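Local structure of Xaa-Pro dipeptidase (Pyrococcus horikoshii, 1WY2) at residues 144-149 with 211-216; 166-171 with 181-186; 221-226 with 314-319; 285-288 with 292-295; 330-335 with 342-347. The protein probably hydrolyses dipeptides with a C-terminal proline, releasing L-proline and a nonpolar amino acid, and uses two metal ions per subunit. All coordinates share one frame; numbering follows the deposited sequence.

Interaction 1: residues 144-149 with 211-216; sequences DKAVMA and IDLGAL. With ZN (zinc ion), chain D.
Leu213 rests both of its methyl carbons against Ala146 and Val147 on helix 130-153. Its CD1 lies 3.7 Å from Ala146 CB, and its CD2 is nearly as close, 3.9 Å from the same Ala146 CB. The isopropyl fork thus straddles the alanine methyl. One branch of Val147 fills in beside it: Val147 CG2 is 4.0 Å from Leu213 CG, with the two side chains crossing at a slant. Two torsions bring the groups together. Val147 has CG1 anti to the backbone N (chi1 173°), which leaves CG2 beside that N and turned to the leucine. Leu213 has CG between its own N and carbonyl carbon (chi1 58°), a tight setting that carries the fork out to the helix. Ile211 also points its CB toward the helix, and it packs on Ala150 and Ile151.

Asp212, between the two, points the other way. Its OD1 binds the zinc ion of chain D at 2.0 Å, and OD2 sits at 2.7 Å from the same ion. OD2 also forms a salt bridge with Arg328. Asp223 and Glu330 complete the protein ligands of this metal. With an alanine at Leu213, the fork would be missing and a gap would probably open beside Ala146 and Val147, with less to fix the strand next to the metal ligand.

No hydrogen bond links the two segments. The contact is wholly apolar and buried, so between these segments helix 130-153 meets strand 208-217 through apolar packing, while the opposite face of the strand carries a zinc-binding carboxylate of the pita-bread domain.

Interaction 2: residues 166-171 with 181-186; sequences KVEYLM and FDTIIA
The carboxylate of Glu168 is met by the hydroxyl of Thr183 close to its plane rather than over a face. Thr183 OG1 donates to Glu168 OE2 at 2.7 Å, on the anti side and 18° out of the carboxylate plane. A water donates to the same Glu168 OE2 at 2.8 Å. It also accepts a long, weak bond from Thr183 N. OE2 therefore receives two donors, and the other oxygen, OE1, forms a salt bridge with Lys172 of the second subunit.

The two side chains come from opposite directions. Glu168 is extended beyond CG (chi2 180°), and this reach takes its carboxylate from the helix to the threonine. Thr183 has OG1 anti to the carbonyl carbon (chi1 -62°), which turns OG1 to the carboxylate and the methyl to Val167. There Thr183 CG2 lies 4.5 Å from Val167 CG2. Met171 CE comes within 4.4 Å of Thr183 OG1, a loose contact. If an alanine stood at Glu168, the hydroxyl of Thr183 would probably be left without its acceptor and Lys172 of the second subunit without its counter-charge.

The contact holds helix 160-173 to the residues leading into strand 184-187. Ile184 in turn bonds through its backbone to Asp212, a metal ligand. This is a helix packed on the antiparallel sheet of the M24 pita-bread domain, placed here at the dimer interface.

Interaction 3: residues 221-226 with 314-319; sequences NSDITR and TIEPGI. With ZN (zinc ion), chain E; ZN (zinc ion), chain D.
Asp223 and Glu316 meet at the dinuclear metal site of the M24 peptidases, one from strand 220-229 and one from strand 312-321. Asp223 is a bridging ligand. Its OD1 binds the zinc ion of chain D at 2.0 Å, and its OD2 binds the zinc ion of chain E at 2.1 Å. Glu316 adds one oxygen: OE2 binds the chain E zinc at 2.2 Å. Asp223 OD2 and Glu316 OE2 are themselves 4.3 Å apart, and the shared cation probably offsets their like charges. No hydrogen bond joins the two segments directly.

Asp223 has CG anti to the backbone N (chi1 -164°) and a small chi2 of -7°, which spreads its oxygens between the two metals. Thr314 supports the glutamate from the second shell. Its OG1 donates to Glu316 OE2 at 3.0 Å, on the anti side and 26° out of the carboxylate plane. The same hydroxyl receives the backbone N-H of His287, so it links two metal ligands. The methyl of Thr314 faces the aspartate, with CG2 4.0 Å from Asp223 OD2.

The strand behind Asp223 is also braced. Thr225 OG1 bonds Glu330, the other bridging carboxylate. Arg226 folds back so that NH1 donates to Thr225 O at 2.8 Å, and Ile224 CD1 lies over one face of its guanidinium, toward the rim.

Asp212, His287 and Glu330 complete the protein ligands. Two aspartates, two glutamates and one histidine round a metal pair are the signature of the pita-bread fold of prolidases and methionine aminopeptidases.

Interaction 4: residues 285-288 with 292-295; sequences LGHG and EVHE. With ZN (zinc ion), chain E; CAC (cacodylate ion), chain C.
His287 gives NE2 to the zinc ion of chain E and one ring face to His294. The zinc bond is 2.1 Å from His287 NE2, and a cacodylate oxygen, O1, binds the same ion at 2.1 Å. The second cacodylate oxygen is held by His294: NE2 donates to O2 at 2.8 Å, at an angle of 157° and in the ring plane. The two imidazoles form an edge-to-face pair. His294 CD2 stands over the centre of the His287 ring, 3.5 Å from His287 CG, with the planes at 60°. The cacodylate probably came from the crystallisation liquor.

The far nitrogen of His287 fixes the ring's rotation. ND1 donates to Gly288 O at 3.1 Å, nearly straight at 167°. Gly288 O also accepts Glu295 N at 3.0 Å, and the two donors come from opposite faces of the carbonyl plane. A weak return bond runs from Gly288 N to Glu295 O, which makes Gly288 and Glu295 an antiparallel hydrogen-bonded pair.

Further out, Glu295 OE2 accepts Glu292 N at 2.9 Å, a bond within the loop. Salt bridges to Lys128 and Arg125 hold the Glu295 carboxylate, and Arg125 and Lys27 hold that of Glu292. The loop after strand 286-288 thus sets His294 beside the metal-binding histidine of that strand. Such a pair beside the dinuclear site is consistent with the active centre of M24 peptidases.

Interaction 5: residues 330-335 with 342-347; sequences EDTILI and RLTKTE. With ZN (zinc ion), chain D; ZN (zinc ion), chain E.
Arg342 grips Asp331 side-on with two nitrogens, one to each oxygen. NE donates to Asp331 OD2 at 2.9 Å, and NH2 reaches Asp331 OD1 at 3.3 Å. The fit is not coplanar: the guanidinium and carboxylate planes are 59° apart, and NE meets OD2 from well above the carboxylate plane. A bend at chi3 (60°) brings one face of the guanidinium over Thr344 O, toward the rim, and NH2 also bonds Thr346 O. Thr344 adds a third donor. Its OG1 gives a hydrogen bond to Asp331 OD1 at 2.7 Å, on the anti side and from the same face as Arg342 NH2. The same OG1 accepts the backbone N-H of Thr332 at 3.0 Å. Outside the segments, Arg226 makes a second salt bridge to OD1, and Gln248 bonds OD2. This buried carboxylate probably stays ionised among so many donors.

The backbones run antiparallel, with Ile333 and Arg342 as a non-hydrogen-bonded pair. This pair belongs to the beta-hairpin of strands 325-336 and 339-342 of the pita-bread domain, and 343-347 continues past it as loop. Leu343 N donates to Thr332 O at 2.9 Å, and Thr344 N adds a long, weak bond to the same oxygen.

On the other side of the strand from Asp331, Glu330 bridges both metals. OE1 binds the zinc ion of chain D at 2.0 Å, and OE2 binds that of chain E at 2.1 Å. OE1 is also hydrogen-bonded to Thr225 OG1.

Apolar groups fill the remaining contact. Leu343 CD2 lies 4.1 Å from Leu334 CB, while its CD1 touches the methyl of Thr332. Leu343 also packs on Ile136 and Cys140 of helix 130-153.

How the interactions relate
From the N terminus, 144-149 on helix 130-153 opens the loop of interaction 1, which closes at strand 208-217. Interaction 2 lies wholly within that loop and joins the next helix to the strand beside 208-217. Interaction 3 opens one strand later, at 221-226, and closes at 314-319. It spans the metal site from strand 220-229 to strand 312-321. Interaction 4 is a short turn enclosed by it. Interaction 5 follows as a hairpin near the C terminus. No loops cross. Interaction 5 returns to interaction 1 through Thr346 and Lys345, which bond Asp144. Interactions 1, 3, 4 and 5 all supply metal ligands.

Interaction 1: residues 144-149 with 211-216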
# COMPACT_ATOMS: atom_id res chain seq x y z
N ASP A 144 20.27 -1.33 7.79
CA ASP A 144 21.22 -1.52 8.89
C ASP A 144 21.45 -0.20 9.61
O ASP A 144 21.48 -0.14 10.84
CB ASP A 144 22.56 -2.06 8.38
CG ASP A 144 22.56 -3.57 8.18
OD1 ASP A 144 21.96 -4.28 9.02
OD2 ASP A 144 23.17 -4.04 7.20
N LYS A 145 21.62 0.87 8.84
CA LYS A 145 21.85 2.19 9.42
C LYS A 145 20.64 2.62 10.24
O LYS A 145 20.79 3.26 11.29
CB LYS A 145 22.12 3.22 8.32
CG LYS A 145 23.48 3.09 7.67
CD LYS A 145 23.68 4.14 6.60
CE LYS A 145 25.09 4.05 6.02
NZ LYS A 145 25.32 5.09 4.97
N ALA A 146 19.45 2.27 9.77
CA ALA A 146 18.23 2.63 10.47
C ALA A 146 18.12 1.90 11.80
O ALA A 146 17.73 2.48 12.81
CB ALA A 146 17.01 2.33 9.60
N VAL A 147 18.46 0.61 11.80
CA VAL A 147 18.40 -0.18 13.02
C VAL A 147 19.40 0.35 14.06
O VAL A 147 19.08 0.44 15.24
CB VAL A 147 18.70 -1.66 12.75
CG1 VAL A 147 18.79 -2.43 14.06
CG2 VAL A 147 17.59 -2.25 11.87
N MET A 148 20.60 0.70 13.60
CA MET A 148 21.61 1.22 14.52
C MET A 148 21.14 2.55 15.10
O MET A 148 21.37 2.84 16.27
CB MET A 148 22.95 1.41 13.81
CG MET A 148 23.64 0.10 13.42
SD MET A 148 23.93 -1.03 14.81
CE MET A 148 25.35 -0.24 15.62
N ALA A 149 20.48 3.36 14.27
CA ALA A 149 19.98 4.65 14.74
C ALA A 149 18.85 4.42 15.74
O ALA A 149 18.73 5.16 16.72
CB ALA A 149 19.47 5.48 13.56
N ILE A 211 12.60 -4.37 16.88
CA ILE A 211 12.75 -3.35 15.84
C ILE A 211 12.75 -4.05 14.48
O ILE A 211 13.73 -4.70 14.12
CB ILE A 211 14.09 -2.59 16.02
CG1 ILE A 211 14.18 -2.04 17.44
CG2 ILE A 211 14.19 -1.46 15.00
CD1 ILE A 211 15.59 -1.65 17.86
N ASP A 212 11.66 -3.91 13.74
CA ASP A 212 11.52 -4.54 12.43
C ASP A 212 11.24 -3.42 11.43
O ASP A 212 10.23 -2.73 11.52
CB ASP A 212 10.35 -5.54 12.45
CG ASP A 212 10.33 -6.47 11.25
OD1 ASP A 212 10.92 -6.14 10.20
OD2 ASP A 212 9.68 -7.54 11.36
N LEU A 213 12.16 -3.23 10.49
CA LEU A 213 12.01 -2.16 9.51
C LEU A 213 12.67 -2.53 8.20
O LEU A 213 13.34 -3.57 8.09
CB LEU A 213 12.63 -0.86 10.07
CG LEU A 213 14.11 -0.89 10.47
CD1 LEU A 213 14.99 -0.71 9.24
CD2 LEU A 213 14.39 0.22 11.48
N GLY A 214 12.48 -1.69 7.19
CA GLY A 214 13.09 -1.96 5.90
C GLY A 214 13.02 -0.74 5.02
O GLY A 214 12.22 0.17 5.27
N ALA A 215 13.85 -0.69 4.00
CA ALA A 215 13.86 0.44 3.10
C ALA A 215 13.52 0.03 1.68
O ALA A 215 13.93 -1.04 1.22
CB ALA A 215 15.23 1.12 3.13
N LEU A 216 12.76 0.88 1.00
CA LEU A 216 12.42 0.66 -0.41
C LEU A 216 13.45 1.57 -1.06
O LEU A 216 13.44 2.78 -0.83
CB LEU A 216 11.01 1.15 -0.72
CG LEU A 216 10.63 1.17 -2.21
CD1 LEU A 216 10.77 -0.23 -2.80
CD2 LEU A 216 9.21 1.69 -2.37
ZN ZN D . 10.88 -7.74 8.98

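Interaction 2: residues 166-171 with 181-186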
# COMPACT_ATOMS: atom_id res chain seq x y z
N LYS A 166 11.90 9.04 13.53
CA LYS A 166 13.30 9.42 13.38
C LYS A 166 14.07 8.53 12.41
O LYS A 166 14.82 9.03 11.57
CB LYS A 166 13.99 9.41 14.74
CG LYS A 166 15.44 9.87 14.73
CD LYS A 166 15.56 11.36 14.47
CE LYS A 166 17.01 11.83 14.55
NZ LYS A 166 17.60 11.57 15.90
N VAL A 167 13.89 7.22 12.51
CA VAL A 167 14.62 6.32 11.63
C VAL A 167 14.07 6.29 10.21
O VAL A 167 14.80 6.01 9.26
CB VAL A 167 14.68 4.87 12.19
CG1 VAL A 167 15.27 4.90 13.59
CG2 VAL A 167 13.31 4.24 12.19
N GLU A 168 12.78 6.59 10.05
CA GLU A 168 12.21 6.62 8.71
C GLU A 168 12.73 7.86 8.00
O GLU A 168 12.93 7.85 6.79
CB GLU A 168 10.68 6.60 8.79
CG GLU A 168 10.16 5.25 9.31
CD GLU A 168 8.65 5.18 9.41
OE1 GLU A 168 8.01 6.25 9.49
OE2 GLU A 168 8.11 4.05 9.42
N TYR A 169 12.96 8.93 8.76
CA TYR A 169 13.50 10.15 8.19
C TYR A 169 14.94 9.87 7.77
O TYR A 169 15.37 10.27 6.69
CB TYR A 169 13.47 11.28 9.23
CG TYR A 169 14.19 12.55 8.80
CD1 TYR A 169 15.53 12.75 9.13
CD2 TYR A 169 13.53 13.53 8.05
CE1 TYR A 169 16.20 13.91 8.73
CE2 TYR A 169 14.20 14.68 7.65
CZ TYR A 169 15.53 14.87 7.99
OH TYR A 169 16.18 16.02 7.59
N LEU A 170 15.68 9.16 8.62
CA LEU A 170 17.06 8.82 8.31
C LEU A 170 17.15 7.99 7.03
O LEU A 170 18.03 8.22 6.19
CB LEU A 170 17.70 8.05 9.47
CG LEU A 170 19.13 7.57 9.24
CD1 LEU A 170 20.07 8.77 9.16
CD2 LEU A 170 19.56 6.64 10.36
N MET A 171 16.26 7.02 6.87
CA MET A 171 16.28 6.18 5.68
C MET A 171 16.07 7.01 4.42
O MET A 171 16.77 6.82 3.42
CB MET A 171 15.21 5.08 5.77
CG MET A 171 15.54 3.98 6.78
SD MET A 171 14.59 2.45 6.51
CE MET A 171 13.04 2.86 7.33
N PHE A 181 7.86 -0.92 4.65
CA PHE A 181 6.61 -1.26 5.31
C PHE A 181 6.54 -0.46 6.61
O PHE A 181 7.53 0.13 7.02
CB PHE A 181 6.56 -2.76 5.59
CG PHE A 181 7.75 -3.29 6.33
CD1 PHE A 181 7.80 -3.24 7.72
CD2 PHE A 181 8.83 -3.83 5.65
CE1 PHE A 181 8.91 -3.72 8.42
CE2 PHE A 181 9.95 -4.32 6.33
CZ PHE A 181 9.99 -4.27 7.72
N ASP A 182 5.37 -0.43 7.24
CA ASP A 182 5.19 0.31 8.49
C ASP A 182 6.16 -0.18 9.56
O ASP A 182 6.10 -1.33 9.99
CB ASP A 182 3.75 0.18 8.98
CG ASP A 182 2.77 0.99 8.15
OD1 ASP A 182 2.82 0.90 6.90
OD2 ASP A 182 1.94 1.72 8.74
N THR A 183 7.05 0.71 9.99
CA THR A 183 8.07 0.37 10.98
C THR A 183 7.52 -0.15 12.29
O THR A 183 6.62 0.44 12.89
CB THR A 183 8.97 1.59 11.28
OG1 THR A 183 9.66 1.96 10.08
CG2 THR A 183 9.99 1.25 12.36
N ILE A 184 8.08 -1.27 12.73
CA ILE A 184 7.69 -1.90 13.98
C ILE A 184 8.69 -1.59 15.08
O ILE A 184 9.87 -1.90 14.95
CB ILE A 184 7.59 -3.43 13.80
CG1 ILE A 184 6.38 -3.78 12.95
CG2 ILE A 184 7.52 -4.12 15.17
CD1 ILE A 184 6.37 -5.20 12.44
N ILE A 185 8.21 -0.92 16.12
CA ILE A 185 9.02 -0.61 17.30
C ILE A 185 8.05 -1.07 18.39
O ILE A 185 7.17 -0.32 18.80
CB ILE A 185 9.29 0.90 17.48
CG1 ILE A 185 10.03 1.47 16.27
CG2 ILE A 185 10.12 1.12 18.75
CD1 ILE A 185 11.42 0.89 16.05
N ALA A 186 8.22 -2.32 18.82
CA ALA A 186 7.33 -2.92 19.82
C ALA A 186 8.06 -3.17 21.14
O ALA A 186 8.91 -4.05 21.23
CB ALA A 186 6.76 -4.23 19.27
O HOH W 1 5.56 3.43 8.59

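Interaction 3: residues 221-226 with 314-319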
# COMPACT_ATOMS: atom_id res chain seq x y z
N ASN A 221 13.43 -3.88 -2.13
CA ASN A 221 13.24 -3.84 -0.68
C ASN A 221 14.31 -4.51 0.17
O ASN A 221 15.13 -5.28 -0.31
CB ASN A 221 11.88 -4.47 -0.35
CG ASN A 221 10.72 -3.67 -0.92
OD1 ASN A 221 10.24 -2.73 -0.30
ND2 ASN A 221 10.28 -4.04 -2.12
N SER A 222 14.27 -4.19 1.47
CA SER A 222 15.16 -4.76 2.47
C SER A 222 14.28 -5.05 3.68
O SER A 222 13.19 -4.48 3.81
CB SER A 222 16.29 -3.78 2.83
OG SER A 222 15.77 -2.54 3.25
N ASP A 223 14.74 -5.91 4.57
CA ASP A 223 13.94 -6.29 5.73
C ASP A 223 14.87 -6.78 6.83
O ASP A 223 15.70 -7.66 6.59
CB ASP A 223 12.98 -7.41 5.30
CG ASP A 223 11.85 -7.64 6.27
OD1 ASP A 223 11.84 -7.03 7.36
OD2 ASP A 223 10.96 -8.44 5.93
N ILE A 224 14.75 -6.20 8.02
CA ILE A 224 15.61 -6.58 9.13
C ILE A 224 14.90 -6.42 10.47
O ILE A 224 14.07 -5.53 10.64
CB ILE A 224 16.90 -5.71 9.13
CG1 ILE A 224 17.87 -6.19 10.21
CG2 ILE A 224 16.55 -4.25 9.36
CD1 ILE A 224 19.18 -5.39 10.26
N THR A 225 15.21 -7.31 11.42
CA THR A 225 14.64 -7.23 12.76
C THR A 225 15.72 -7.52 13.78
O THR A 225 16.46 -8.49 13.67
CB THR A 225 13.51 -8.27 13.03
OG1 THR A 225 12.44 -8.09 12.10
CG2 THR A 225 12.96 -8.08 14.45
N ARG A 226 15.82 -6.65 14.78
CA ARG A 226 16.77 -6.86 15.87
C ARG A 226 15.98 -6.61 17.15
O ARG A 226 15.09 -5.77 17.18
CB ARG A 226 17.95 -5.88 15.79
CG ARG A 226 18.92 -6.16 14.65
CD ARG A 226 19.69 -7.46 14.87
NE ARG A 226 20.60 -7.73 13.76
CZ ARG A 226 20.24 -8.33 12.63
NH1 ARG A 226 18.99 -8.74 12.45
NH2 ARG A 226 21.13 -8.48 11.66
N THR A 314 14.25 -14.00 3.72
CA THR A 314 14.53 -13.58 5.09
C THR A 314 14.51 -14.84 5.96
O THR A 314 13.90 -15.84 5.60
CB THR A 314 13.46 -12.61 5.64
OG1 THR A 314 12.19 -13.26 5.65
CG2 THR A 314 13.40 -11.35 4.78
N ILE A 315 15.22 -14.76 7.08
CA ILE A 315 15.27 -15.84 8.06
C ILE A 315 14.93 -15.08 9.33
O ILE A 315 15.73 -14.31 9.83
CB ILE A 315 16.70 -16.44 8.16
CG1 ILE A 315 17.11 -17.05 6.82
CG2 ILE A 315 16.74 -17.51 9.25
CD1 ILE A 315 16.23 -18.20 6.36
N GLU A 316 13.71 -15.29 9.83
CA GLU A 316 13.28 -14.53 11.00
C GLU A 316 12.44 -15.27 12.03
O GLU A 316 11.26 -14.99 12.20
CB GLU A 316 12.51 -13.29 10.53
CG GLU A 316 11.34 -13.60 9.60
CD GLU A 316 10.65 -12.35 9.09
OE1 GLU A 316 10.31 -11.48 9.92
OE2 GLU A 316 10.45 -12.22 7.86
N PRO A 317 13.06 -16.21 12.75
CA PRO A 317 12.30 -16.94 13.77
C PRO A 317 11.99 -15.99 14.93
O PRO A 317 12.64 -14.96 15.10
CB PRO A 317 13.26 -18.06 14.17
CG PRO A 317 14.60 -17.38 14.06
CD PRO A 317 14.47 -16.63 12.74
N GLY A 318 10.97 -16.34 15.71
CA GLY A 318 10.62 -15.50 16.84
C GLY A 318 9.81 -16.28 17.86
O GLY A 318 9.27 -17.34 17.54
N ILE A 319 9.76 -15.77 19.08
CA ILE A 319 8.99 -16.38 20.16
C ILE A 319 8.21 -15.24 20.81
O ILE A 319 8.79 -14.23 21.22
CB ILE A 319 9.90 -17.03 21.22
CG1 ILE A 319 10.59 -18.25 20.62
CG2 ILE A 319 9.08 -17.41 22.45
CD1 ILE A 319 11.56 -18.93 21.57
ZN ZN E . 10.33 -10.15 7.03
ZN ZN D . 10.88 -7.74 8.98

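Interaction 4: residues 285-288 with 292-295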
# COMPACT_ATOMS: atom_id res chain seq x y z
N LEU A 285 9.09 -19.08 8.92
CA LEU A 285 10.47 -18.68 9.16
C LEU A 285 10.88 -17.47 8.33
O LEU A 285 11.71 -16.67 8.76
CB LEU A 285 11.42 -19.83 8.86
CG LEU A 285 12.91 -19.52 9.04
CD1 LEU A 285 13.18 -19.14 10.50
CD2 LEU A 285 13.74 -20.72 8.64
N GLY A 286 10.30 -17.33 7.14
CA GLY A 286 10.67 -16.20 6.31
C GLY A 286 9.92 -16.07 5.01
O GLY A 286 8.97 -16.81 4.74
N HIS A 287 10.36 -15.12 4.19
CA HIS A 287 9.72 -14.84 2.91
C HIS A 287 10.73 -14.28 1.93
O HIS A 287 11.76 -13.74 2.33
CB HIS A 287 8.60 -13.81 3.13
CG HIS A 287 9.05 -12.56 3.82
ND1 HIS A 287 9.65 -11.51 3.15
CD2 HIS A 287 9.07 -12.23 5.13
CE1 HIS A 287 10.01 -10.59 4.02
NE2 HIS A 287 9.67 -11.00 5.23
N GLY A 288 10.44 -14.41 0.64
CA GLY A 288 11.33 -13.86 -0.36
C GLY A 288 11.22 -12.35 -0.33
O GLY A 288 10.23 -11.80 0.16
N GLU A 292 8.93 -6.57 -4.11
CA GLU A 292 7.93 -6.51 -3.04
C GLU A 292 8.61 -7.03 -1.78
O GLU A 292 9.51 -7.87 -1.85
CB GLU A 292 6.71 -7.36 -3.39
CG GLU A 292 5.87 -6.75 -4.50
CD GLU A 292 4.79 -7.69 -5.01
OE1 GLU A 292 5.15 -8.69 -5.66
OE2 GLU A 292 3.60 -7.42 -4.76
N VAL A 293 8.20 -6.55 -0.61
CA VAL A 293 8.82 -7.01 0.62
C VAL A 293 8.45 -8.46 0.92
O VAL A 293 9.22 -9.18 1.55
CB VAL A 293 8.47 -6.09 1.82
CG1 VAL A 293 7.06 -6.35 2.28
CG2 VAL A 293 9.47 -6.31 2.95
N HIS A 294 7.27 -8.88 0.47
CA HIS A 294 6.81 -10.26 0.64
C HIS A 294 6.60 -10.89 -0.73
O HIS A 294 5.65 -10.55 -1.44
CB HIS A 294 5.48 -10.33 1.39
CG HIS A 294 5.56 -9.94 2.83
ND1 HIS A 294 4.97 -8.80 3.33
CD2 HIS A 294 6.16 -10.54 3.88
CE1 HIS A 294 5.19 -8.72 4.63
NE2 HIS A 294 5.91 -9.77 4.99
N GLU A 295 7.50 -11.80 -1.12
CA GLU A 295 7.37 -12.48 -2.40
C GLU A 295 7.90 -13.91 -2.33
O GLU A 295 8.19 -14.41 -1.24
CB GLU A 295 8.04 -11.69 -3.54
CG GLU A 295 9.50 -11.32 -3.36
CD GLU A 295 10.03 -10.49 -4.54
OE1 GLU A 295 10.91 -10.98 -5.28
OE2 GLU A 295 9.55 -9.36 -4.73
ZN ZN E . 10.33 -10.15 7.03
AS CAC C . 7.81 -8.31 7.90
O1 CAC C . 9.30 -8.89 8.31
O2 CAC C . 6.89 -9.61 7.56
C1 CAC C . 7.01 -7.43 9.34
C2 CAC C . 7.87 -7.28 6.34

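Interaction 5: residues 330-335 with 342-347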
# COMPACT_ATOMS: atom_id res chain seq x y z
N GLU A 330 15.83 -11.09 12.56
CA GLU A 330 15.65 -11.29 11.12
C GLU A 330 16.74 -10.70 10.24
O GLU A 330 17.18 -9.57 10.45
CB GLU A 330 14.30 -10.68 10.70
CG GLU A 330 14.15 -10.46 9.20
CD GLU A 330 12.83 -9.83 8.82
OE1 GLU A 330 12.35 -8.95 9.57
OE2 GLU A 330 12.28 -10.20 7.76
N ASP A 331 17.16 -11.48 9.25
CA ASP A 331 18.16 -11.05 8.27
C ASP A 331 17.60 -11.29 6.88
O ASP A 331 16.76 -12.17 6.70
CB ASP A 331 19.45 -11.89 8.35
CG ASP A 331 20.41 -11.42 9.42
OD1 ASP A 331 20.62 -10.19 9.55
OD2 ASP A 331 20.98 -12.29 10.12
N THR A 332 18.05 -10.51 5.92
CA THR A 332 17.67 -10.73 4.53
C THR A 332 18.94 -11.41 4.03
O THR A 332 20.04 -10.91 4.29
CB THR A 332 17.46 -9.42 3.75
OG1 THR A 332 16.26 -8.79 4.20
CG2 THR A 332 17.34 -9.70 2.25
N ILE A 333 18.80 -12.55 3.37
CA ILE A 333 19.98 -13.26 2.89
C ILE A 333 19.88 -13.64 1.43
O ILE A 333 18.80 -13.71 0.86
CB ILE A 333 20.26 -14.54 3.72
CG1 ILE A 333 19.16 -15.58 3.46
CG2 ILE A 333 20.34 -14.20 5.21
CD1 ILE A 333 19.47 -16.96 4.03
N LEU A 334 21.04 -13.89 0.84
CA LEU A 334 21.14 -14.30 -0.55
C LEU A 334 21.64 -15.74 -0.58
O LEU A 334 22.59 -16.09 0.13
CB LEU A 334 22.14 -13.40 -1.29
CG LEU A 334 22.61 -13.89 -2.66
CD1 LEU A 334 21.46 -13.83 -3.66
CD2 LEU A 334 23.77 -13.04 -3.13
N ILE A 335 21.00 -16.58 -1.39
CA ILE A 335 21.43 -17.96 -1.52
C ILE A 335 22.57 -17.98 -2.54
O ILE A 335 22.42 -17.47 -3.66
CB ILE A 335 20.28 -18.87 -1.99
CG1 ILE A 335 19.12 -18.80 -1.00
CG2 ILE A 335 20.77 -20.32 -2.12
CD1 ILE A 335 19.48 -19.16 0.44
N ARG A 342 24.74 -12.97 4.19
CA ARG A 342 23.85 -12.09 4.93
C ARG A 342 23.92 -10.69 4.30
O ARG A 342 24.97 -10.06 4.32
CB ARG A 342 24.26 -12.03 6.41
CG ARG A 342 24.04 -13.34 7.16
CD ARG A 342 24.51 -13.24 8.61
NE ARG A 342 23.81 -12.19 9.35
CZ ARG A 342 24.42 -11.23 10.04
NH1 ARG A 342 25.75 -11.20 10.09
NH2 ARG A 342 23.71 -10.32 10.68
N LEU A 343 22.81 -10.22 3.73
CA LEU A 343 22.79 -8.90 3.11
C LEU A 343 22.65 -7.83 4.19
O LEU A 343 23.18 -6.73 4.05
CB LEU A 343 21.67 -8.81 2.07
CG LEU A 343 21.76 -9.86 0.96
CD1 LEU A 343 20.66 -9.62 -0.06
CD2 LEU A 343 23.13 -9.80 0.28
N THR A 344 21.92 -8.16 5.25
CA THR A 344 21.79 -7.26 6.39
C THR A 344 22.94 -7.72 7.28
O THR A 344 23.09 -8.92 7.53
CB THR A 344 20.43 -7.43 7.10
OG1 THR A 344 20.12 -8.82 7.25
CG2 THR A 344 19.33 -6.75 6.30
N LYS A 345 23.76 -6.79 7.74
CA LYS A 345 24.94 -7.15 8.52
C LYS A 345 25.02 -6.71 9.97
O LYS A 345 26.02 -6.97 10.65
CB LYS A 345 26.18 -6.64 7.76
CG LYS A 345 26.19 -7.06 6.30
CD LYS A 345 27.24 -6.32 5.49
CE LYS A 345 27.13 -6.67 4.01
NZ LYS A 345 28.13 -5.92 3.19
N THR A 346 23.99 -6.04 10.47
CA THR A 346 23.99 -5.58 11.85
C THR A 346 24.18 -6.74 12.83
O THR A 346 23.68 -7.84 12.61
CB THR A 346 22.66 -4.87 12.20
OG1 THR A 346 22.54 -3.68 11.41
CG2 THR A 346 22.62 -4.50 13.67
N GLU A 347 24.93 -6.49 13.90
CA GLU A 347 25.17 -7.52 14.91
C GLU A 347 23.84 -8.09 15.41
O GLU A 347 22.87 -7.36 15.57
CB GLU A 347 25.95 -6.93 16.09
CG GLU A 347 26.10 -7.87 17.28
CD GLU A 347 26.89 -9.12 16.96
OE1 GLU A 347 26.41 -10.23 17.27
OE2 GLU A 347 28.00 -9.00 16.40
ZN ZN D . 10.88 -7.74 8.98
ZN ZN E . 10.33 -10.15 7.03